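Long-range contacts in hydroxyglutarate synthase (Oryza sativa, PDB 6W1K), which uses iron(II) and dioxygen to decarboxylate and hydroxylate 2-oxoadipate to D-2-hydroxyglutarate, a step of plastid lysine breakdown in rice: residues 68-73 against 149-154; 145-150 against 163-168; 168-173 against 255-260. All coordinates share one frame; numbering follows the deposited sequence.

Interaction 1 (68-73 against 149-154); sequences DGYGIK and KGNKHA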
# COMPACT_ATOMS: atom_id res chain seq x y z
N ASP A 68 19.67 5.41 -7.65
CA ASP A 68 20.43 4.32 -8.30
C ASP A 68 19.53 3.18 -8.75
O ASP A 68 19.89 2.00 -8.68
CB ASP A 68 21.52 3.78 -7.37
CG ASP A 68 22.59 4.83 -7.02
OD1 ASP A 68 23.28 4.65 -5.99
OD2 ASP A 68 22.73 5.83 -7.77
N GLY A 69 18.36 3.53 -9.26
CA GLY A 69 17.44 2.54 -9.77
C GLY A 69 16.69 1.74 -8.72
O GLY A 69 16.02 0.78 -9.09
N TYR A 70 16.80 2.07 -7.44
CA TYR A 70 16.10 1.34 -6.38
C TYR A 70 14.67 1.84 -6.16
O TYR A 70 13.97 1.34 -5.26
CB TYR A 70 16.93 1.40 -5.08
CG TYR A 70 17.93 0.25 -5.03
CD1 TYR A 70 19.13 0.31 -5.75
CD2 TYR A 70 17.65 -0.93 -4.34
CE1 TYR A 70 20.00 -0.77 -5.77
CE2 TYR A 70 18.52 -2.01 -4.36
CZ TYR A 70 19.67 -1.93 -5.08
OH TYR A 70 20.52 -3.02 -5.07
N GLY A 71 14.22 2.80 -6.95
CA GLY A 71 12.95 3.49 -6.73
C GLY A 71 11.76 2.82 -7.36
O GLY A 71 11.69 1.60 -7.50
N ILE A 72 10.77 3.64 -7.72
CA ILE A 72 9.50 3.13 -8.22
C ILE A 72 9.74 2.13 -9.36
O ILE A 72 9.10 1.08 -9.41
CB ILE A 72 8.62 4.29 -8.68
CG1 ILE A 72 8.19 5.14 -7.48
CG2 ILE A 72 7.38 3.78 -9.39
CD1 ILE A 72 7.67 6.49 -7.87
N LYS A 73 10.67 2.43 -10.26
CA LYS A 73 10.84 1.59 -11.44
C LYS A 73 11.26 0.17 -11.08
O LYS A 73 11.00 -0.76 -11.87
CB LYS A 73 11.85 2.24 -12.37
CG LYS A 73 13.23 2.36 -11.77
CD LYS A 73 14.27 2.71 -12.84
CE LYS A 73 14.43 4.20 -12.98
NZ LYS A 73 15.82 4.56 -13.41
N LYS A 149 23.02 -5.54 -7.50
CA LYS A 149 21.91 -5.50 -8.44
C LYS A 149 20.63 -6.06 -7.85
O LYS A 149 19.73 -6.48 -8.59
CB LYS A 149 22.31 -6.24 -9.72
CG LYS A 149 23.36 -5.44 -10.51
CD LYS A 149 23.53 -5.99 -11.92
CE LYS A 149 24.63 -5.25 -12.70
NZ LYS A 149 24.19 -3.86 -13.05
N GLY A 150 20.49 -6.03 -6.52
CA GLY A 150 19.24 -6.43 -5.89
C GLY A 150 18.03 -5.68 -6.41
O GLY A 150 16.91 -6.22 -6.41
N ASN A 151 18.22 -4.44 -6.88
CA ASN A 151 17.11 -3.66 -7.40
C ASN A 151 16.49 -4.31 -8.64
O ASN A 151 15.34 -4.02 -8.96
CB ASN A 151 17.56 -2.27 -7.80
CG ASN A 151 18.75 -2.32 -8.77
OD1 ASN A 151 19.80 -2.86 -8.44
ND2 ASN A 151 18.55 -1.80 -9.97
N LYS A 152 17.25 -5.13 -9.35
CA LYS A 152 16.70 -5.83 -10.50
C LYS A 152 15.82 -7.02 -10.11
O LYS A 152 15.26 -7.68 -11.00
CB LYS A 152 17.83 -6.31 -11.44
CG LYS A 152 18.66 -5.16 -11.99
CD LYS A 152 19.81 -5.66 -12.86
CE LYS A 152 19.37 -5.98 -14.30
NZ LYS A 152 20.56 -6.40 -15.11
N HIS A 153 15.66 -7.28 -8.82
CA HIS A 153 14.90 -8.45 -8.35
C HIS A 153 14.08 -8.08 -7.16
O HIS A 153 13.96 -8.83 -6.19
CB HIS A 153 15.84 -9.63 -8.08
CG HIS A 153 16.61 -10.00 -9.31
ND1 HIS A 153 16.03 -10.68 -10.35
CD2 HIS A 153 17.84 -9.62 -9.73
CE1 HIS A 153 16.90 -10.77 -11.35
NE2 HIS A 153 18.01 -10.15 -10.98
N ALA A 154 13.45 -6.90 -7.23
CA ALA A 154 12.69 -6.39 -6.10
C ALA A 154 11.50 -7.27 -5.78
O ALA A 154 11.11 -7.40 -4.62
CB ALA A 154 12.22 -4.95 -6.38

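Interaction 2 (145-150 against 163-168); sequences RTSGKG and LTWEKP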
# COMPACT_ATOMS: atom_id res chain seq x y z
N ARG A 145 24.94 0.33 -1.98
CA ARG A 145 26.15 -0.33 -2.49
C ARG A 145 26.21 -1.80 -2.04
O ARG A 145 26.57 -2.67 -2.84
CB ARG A 145 27.41 0.42 -2.06
CG ARG A 145 27.61 1.74 -2.84
CD ARG A 145 27.64 1.55 -4.39
NE ARG A 145 26.42 2.03 -5.06
CZ ARG A 145 25.80 1.39 -6.06
NH1 ARG A 145 26.28 0.24 -6.53
NH2 ARG A 145 24.70 1.91 -6.60
N THR A 146 25.80 -2.10 -0.81
CA THR A 146 25.87 -3.48 -0.34
C THR A 146 24.90 -4.40 -1.07
O THR A 146 25.07 -5.63 -1.01
CB THR A 146 25.60 -3.61 1.18
OG1 THR A 146 24.22 -3.48 1.51
CG2 THR A 146 26.41 -2.59 1.99
N SER A 147 23.89 -3.84 -1.73
CA SER A 147 22.80 -4.56 -2.39
C SER A 147 23.12 -4.97 -3.80
O SER A 147 22.43 -5.83 -4.36
CB SER A 147 21.55 -3.67 -2.38
OG SER A 147 20.39 -4.36 -2.85
N GLY A 148 24.15 -4.38 -4.40
CA GLY A 148 24.50 -4.72 -5.78
C GLY A 148 23.32 -4.51 -6.73
O GLY A 148 22.68 -3.46 -6.74
N LYS A 149 23.02 -5.54 -7.50
CA LYS A 149 21.91 -5.50 -8.44
C LYS A 149 20.63 -6.06 -7.85
O LYS A 149 19.73 -6.48 -8.59
CB LYS A 149 22.31 -6.24 -9.72
CG LYS A 149 23.36 -5.44 -10.51
CD LYS A 149 23.53 -5.99 -11.92
CE LYS A 149 24.63 -5.25 -12.70
NZ LYS A 149 24.19 -3.86 -13.05
N GLY A 150 20.49 -6.03 -6.52
CA GLY A 150 19.24 -6.43 -5.89
C GLY A 150 18.03 -5.68 -6.41
O GLY A 150 16.91 -6.22 -6.41
N LEU A 163 15.55 -8.31 2.81
CA LEU A 163 16.21 -7.08 2.40
C LEU A 163 17.32 -7.43 1.39
O LEU A 163 17.96 -8.47 1.52
CB LEU A 163 16.82 -6.36 3.62
CG LEU A 163 15.84 -6.03 4.76
CD1 LEU A 163 16.55 -5.44 5.99
CD2 LEU A 163 14.77 -5.08 4.25
N THR A 164 17.52 -6.59 0.38
CA THR A 164 18.59 -6.84 -0.60
C THR A 164 19.93 -6.25 -0.16
O THR A 164 20.99 -6.77 -0.54
CB THR A 164 18.21 -6.27 -1.97
OG1 THR A 164 17.97 -4.86 -1.86
CG2 THR A 164 16.97 -6.98 -2.51
N TRP A 165 19.90 -5.21 0.64
CA TRP A 165 21.08 -4.67 1.30
C TRP A 165 21.41 -5.41 2.59
O TRP A 165 20.61 -6.17 3.13
CB TRP A 165 20.90 -3.20 1.58
CG TRP A 165 19.57 -2.80 2.12
CD1 TRP A 165 19.14 -2.90 3.41
CD2 TRP A 165 18.49 -2.22 1.38
NE1 TRP A 165 17.86 -2.38 3.51
CE2 TRP A 165 17.44 -1.98 2.27
CE3 TRP A 165 18.33 -1.86 0.04
CZ2 TRP A 165 16.23 -1.39 1.87
CZ3 TRP A 165 17.10 -1.28 -0.37
CH2 TRP A 165 16.09 -1.06 0.54
N GLU A 166 22.60 -5.14 3.12
CA GLU A 166 22.99 -5.80 4.35
C GLU A 166 22.08 -5.33 5.49
O GLU A 166 21.50 -4.25 5.43
CB GLU A 166 24.45 -5.52 4.70
CG GLU A 166 24.74 -4.06 5.07
CD GLU A 166 26.22 -3.85 5.43
OE1 GLU A 166 27.02 -4.80 5.25
OE2 GLU A 166 26.59 -2.74 5.88
N LYS A 167 21.99 -6.15 6.53
CA LYS A 167 21.19 -5.80 7.69
C LYS A 167 21.72 -4.49 8.27
O LYS A 167 22.93 -4.33 8.40
CB LYS A 167 21.29 -6.89 8.76
CG LYS A 167 20.07 -7.03 9.65
CD LYS A 167 20.20 -8.24 10.61
CE LYS A 167 18.89 -9.07 10.64
NZ LYS A 167 18.50 -9.53 12.03
N PRO A 168 20.85 -3.55 8.62
CA PRO A 168 21.34 -2.24 9.09
C PRO A 168 21.86 -2.30 10.51
O PRO A 168 21.48 -3.16 11.31
CB PRO A 168 20.09 -1.36 9.03
CG PRO A 168 19.01 -2.19 8.46
CD PRO A 168 19.39 -3.61 8.47
O HOH W 1 20.96 -7.81 -3.16

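Interaction 3 (168-173 against 255-260); sequences PIYSDF and DGITES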
# COMPACT_ATOMS: atom_id res chain seq x y z
N PRO A 168 20.85 -3.55 8.62
CA PRO A 168 21.34 -2.24 9.09
C PRO A 168 21.86 -2.30 10.51
O PRO A 168 21.48 -3.16 11.31
CB PRO A 168 20.09 -1.36 9.03
CG PRO A 168 19.01 -2.19 8.46
CD PRO A 168 19.39 -3.61 8.47
N ILE A 169 22.79 -1.37 10.82
CA ILE A 169 23.21 -1.13 12.20
C ILE A 169 22.28 -0.10 12.80
O ILE A 169 21.75 0.78 12.10
CB ILE A 169 24.69 -0.69 12.31
CG1 ILE A 169 24.87 0.68 11.66
CG2 ILE A 169 25.60 -1.72 11.64
CD1 ILE A 169 26.28 1.16 11.64
N TYR A 170 22.09 -0.20 14.11
CA TYR A 170 21.09 0.62 14.78
C TYR A 170 21.40 2.10 14.64
O TYR A 170 20.50 2.92 14.44
CB TYR A 170 21.01 0.23 16.27
CG TYR A 170 19.90 0.98 17.01
CD1 TYR A 170 18.63 1.01 16.48
CD2 TYR A 170 20.13 1.66 18.20
CE1 TYR A 170 17.60 1.71 17.12
CE2 TYR A 170 19.09 2.35 18.85
CZ TYR A 170 17.83 2.38 18.29
OH TYR A 170 16.80 3.06 18.92
N SER A 171 22.68 2.47 14.76
CA SER A 171 23.06 3.88 14.66
C SER A 171 22.56 4.48 13.35
O SER A 171 22.13 5.63 13.31
CB SER A 171 24.57 4.03 14.75
OG SER A 171 25.23 3.28 13.75
N ASP A 172 22.61 3.72 12.27
CA ASP A 172 22.17 4.27 10.99
C ASP A 172 20.65 4.44 10.98
O ASP A 172 20.14 5.44 10.45
CB ASP A 172 22.60 3.37 9.84
CG ASP A 172 24.11 3.45 9.53
OD1 ASP A 172 24.77 4.42 9.96
OD2 ASP A 172 24.61 2.54 8.82
N PHE A 173 19.93 3.45 11.51
CA PHE A 173 18.48 3.56 11.67
C PHE A 173 18.13 4.79 12.51
O PHE A 173 17.22 5.54 12.17
CB PHE A 173 17.96 2.28 12.31
CG PHE A 173 16.47 2.26 12.56
CD1 PHE A 173 15.97 2.51 13.81
CD2 PHE A 173 15.59 1.95 11.55
CE1 PHE A 173 14.59 2.47 14.05
CE2 PHE A 173 14.23 1.89 11.78
CZ PHE A 173 13.73 2.16 13.03
N ASP A 255 24.72 -4.66 14.52
CA ASP A 255 25.69 -4.46 15.59
C ASP A 255 25.25 -5.12 16.90
O ASP A 255 25.82 -4.82 17.95
CB ASP A 255 25.95 -2.96 15.82
CG ASP A 255 24.68 -2.09 15.80
OD1 ASP A 255 23.54 -2.57 15.57
OD2 ASP A 255 24.83 -0.87 15.99
N GLY A 256 24.23 -5.99 16.85
CA GLY A 256 23.80 -6.76 18.00
C GLY A 256 22.67 -6.14 18.81
O GLY A 256 22.09 -6.82 19.67
N ILE A 257 22.32 -4.89 18.52
CA ILE A 257 21.33 -4.16 19.31
C ILE A 257 19.93 -4.56 18.88
O ILE A 257 19.60 -4.57 17.68
CB ILE A 257 21.56 -2.65 19.16
CG1 ILE A 257 22.91 -2.27 19.77
CG2 ILE A 257 20.41 -1.85 19.80
CD1 ILE A 257 23.35 -0.88 19.43
N THR A 258 19.09 -4.89 19.85
CA THR A 258 17.69 -5.24 19.58
C THR A 258 16.82 -4.05 19.96
O THR A 258 16.85 -3.59 21.11
CB THR A 258 17.26 -6.47 20.38
OG1 THR A 258 18.04 -7.60 19.96
CG2 THR A 258 15.79 -6.77 20.15
N GLU A 259 16.04 -3.56 19.00
CA GLU A 259 15.22 -2.38 19.23
C GLU A 259 13.94 -2.49 18.42
O GLU A 259 13.84 -3.28 17.48
CB GLU A 259 15.97 -1.09 18.86
CG GLU A 259 16.62 -0.45 20.07
CD GLU A 259 15.57 0.12 21.03
OE1 GLU A 259 14.44 0.47 20.57
OE2 GLU A 259 15.86 0.19 22.23
N SER A 260 12.95 -1.67 18.79
CA SER A 260 11.64 -1.73 18.15
C SER A 260 11.67 -1.06 16.78
O SER A 260 12.28 -0.01 16.61
CB SER A 260 10.60 -1.05 19.05
OG SER A 260 9.30 -1.17 18.51
O HOH W 2 24.84 1.47 16.79

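Interaction 1 (68-73 against 149-154)
Asn151 CB sits over one face of the Tyr70 ring, 3.3 Å from the ring centroid and only 7° off the ring normal, the geometry of a CH-pi contact. Asn151 CB is 3.5 Å from Tyr70 CZ and 3.8 Å from Tyr70 CG, which confirms that the methylene is centred rather than placed at the rim. Asn151 CG stands between its backbone N and carbonyl carbon (chi1 53°), leaving CB to rest on the ring. Beside the CH-pi contact, Gly69 O lies 3.7 Å from Asn151 CB in van der Waals contact.

Topologically, the contact joins the loop that follows strand 57-65 and leads into helix 72-81 to the 3-10 turn between helices 134-147 and 154-160. Lys152 N bonds to Lys149 O and His153 N to Gly150 O, fixing the turn that offers Asn151 to the ring.

The polar contacts gather at the phenol. Tyr70 OH approaches Gly150 N at 3.3 Å, but the angle is too poor for a hydrogen bond. Its hydroxyl is instead bound by Ser147 OG and Gly148 O, just before the turn. On the other loop, Asp68 OD1 forms a salt bridge with Arg145 and a hydrogen bond with Gln141.

Interaction 2 (145-150 against 163-168)
Thr146 OG1 accepts a hydrogen bond from Glu166 N, 2.8 Å long and nearly straight at 168°. The first torsion sets this up: OG1 lies between the backbone N and the carbonyl carbon (chi1 76°), while CG2 is directed to the extended Glu166 side chain, 3.7 Å from Glu166 CD. The two side chains cross at about a right angle, the methyl resting against the carboxylate end. Thr146 OG1 is also bonded to Tyr143 O, one turn back in helix 134-147, and therefore serves two polar groups.

The second direct link joins two hydroxyls, Ser147 OG and Thr164 OG1, at 2.7 Å; either could be the donor. Ser147 OG has Tyr70 OH as a further, stronger partner and is thus held from two directions. A valine at Thr164 would probably leave Ser147 OG without its hydroxyl mate on the 163-168 loop, with only a methyl facing it there.

The backbone carbonyls are met through solvent. One water donates to both Ser147 O, at 2.7 Å, and Thr164 O, at 2.8 Å, bridging two acceptors that could not bond directly. Thr164 O also receives a CA-H...O contact from Ser147 CA, 3.4 Å away. Gly150 N bonds back to Ser147 O, which consequently accepts from both the turn and the water. A CB modelled on Gly150 would come within 2.7 Å of Thr164 CB, a clash, so glycine fits this close approach.

Trp165 turns its indole inward, with NE1 bonded to Leu187 O. The end of helix 134-147 is thus fastened to the loop before helix 170-179 chiefly by uncharged polar groups and water, consistent with a junction whose specificity comes from the alignment of its donors and acceptors rather than from charge pairing.

Interaction 3 (168-173 against 255-260)
Tyr170 carries its CG anti to the backbone N (chi1 -176°), which extends the ring across to Ile257 and Glu259, whereas Asp255 CG stands between its own N and carbonyl carbon and turns the carboxylate to the start of helix 170-179. There Tyr170 N donates to Asp255 OD1 at 3.1 Å with an angle of 166°, approaching on the syn side but 30° out of the carboxylate plane. Asp255 OD2 receives a second, weak bond from the same N-H of Tyr170 N at 3.4 Å. The carboxylate thus straddles this amide, with the nearer oxygen taking the straighter bond.

A water extends the grip by donating to Asp255 OD2 and accepting weakly from Ser171 N. One amide is gripped directly, and the next is reached only weakly, through the water. The negative charge there would be expected to interact favourably with the helix dipole.

The tyrosine ring supplies the apolar half. Glu259 CG lies over one face, 3.9 Å from the centroid of the Tyr170 ring and displaced toward the rim, in a CH-pi contact; it comes closest at Tyr170 CZ, 3.6 Å away. The Glu259 chain bends at chi2, and its OE1 accepts from Ser260 N, which steadies the carboxylate beside the phenol. Ile257 CG2 meets Tyr170 CD2 at 3.9 Å, obliquely to the ring. Phe253 meets the rings of both Tyr170 and Phe173, continuing the aromatic cluster toward helix 181-189.

The hairpin turn between strands 248-252 and 258-271 thus places a carboxylate at the first amide of helix 170-179, next to its N-cap residue, Ile169: a long-range tie of a beta-hairpin to a helix start.

Overall arrangement
The three contacts follow one another from the loop at 68-73 to the hairpin at 255-260. Interactions 1 and 2 have centres 11 Å apart, share Lys149 and Gly150, and touch through Tyr70, which also packs on Thr164 and Trp165. Interactions 2 and 3 lie 16 Å apart between centres and meet at Pro168, where the 163-168 loop runs into helix 170-179. The centres of interactions 1 and 3 are 24 Å apart, their nearest atoms about 13 Å, with no touch. All lie peripherally, 18 to 26 Å from the chain centre, and join helices 72-81, 134-147 and 170-179 to the sheet whose strands 57-65, 195-199 and 258-271 carry the metal ligands His59, His195 and Glu267.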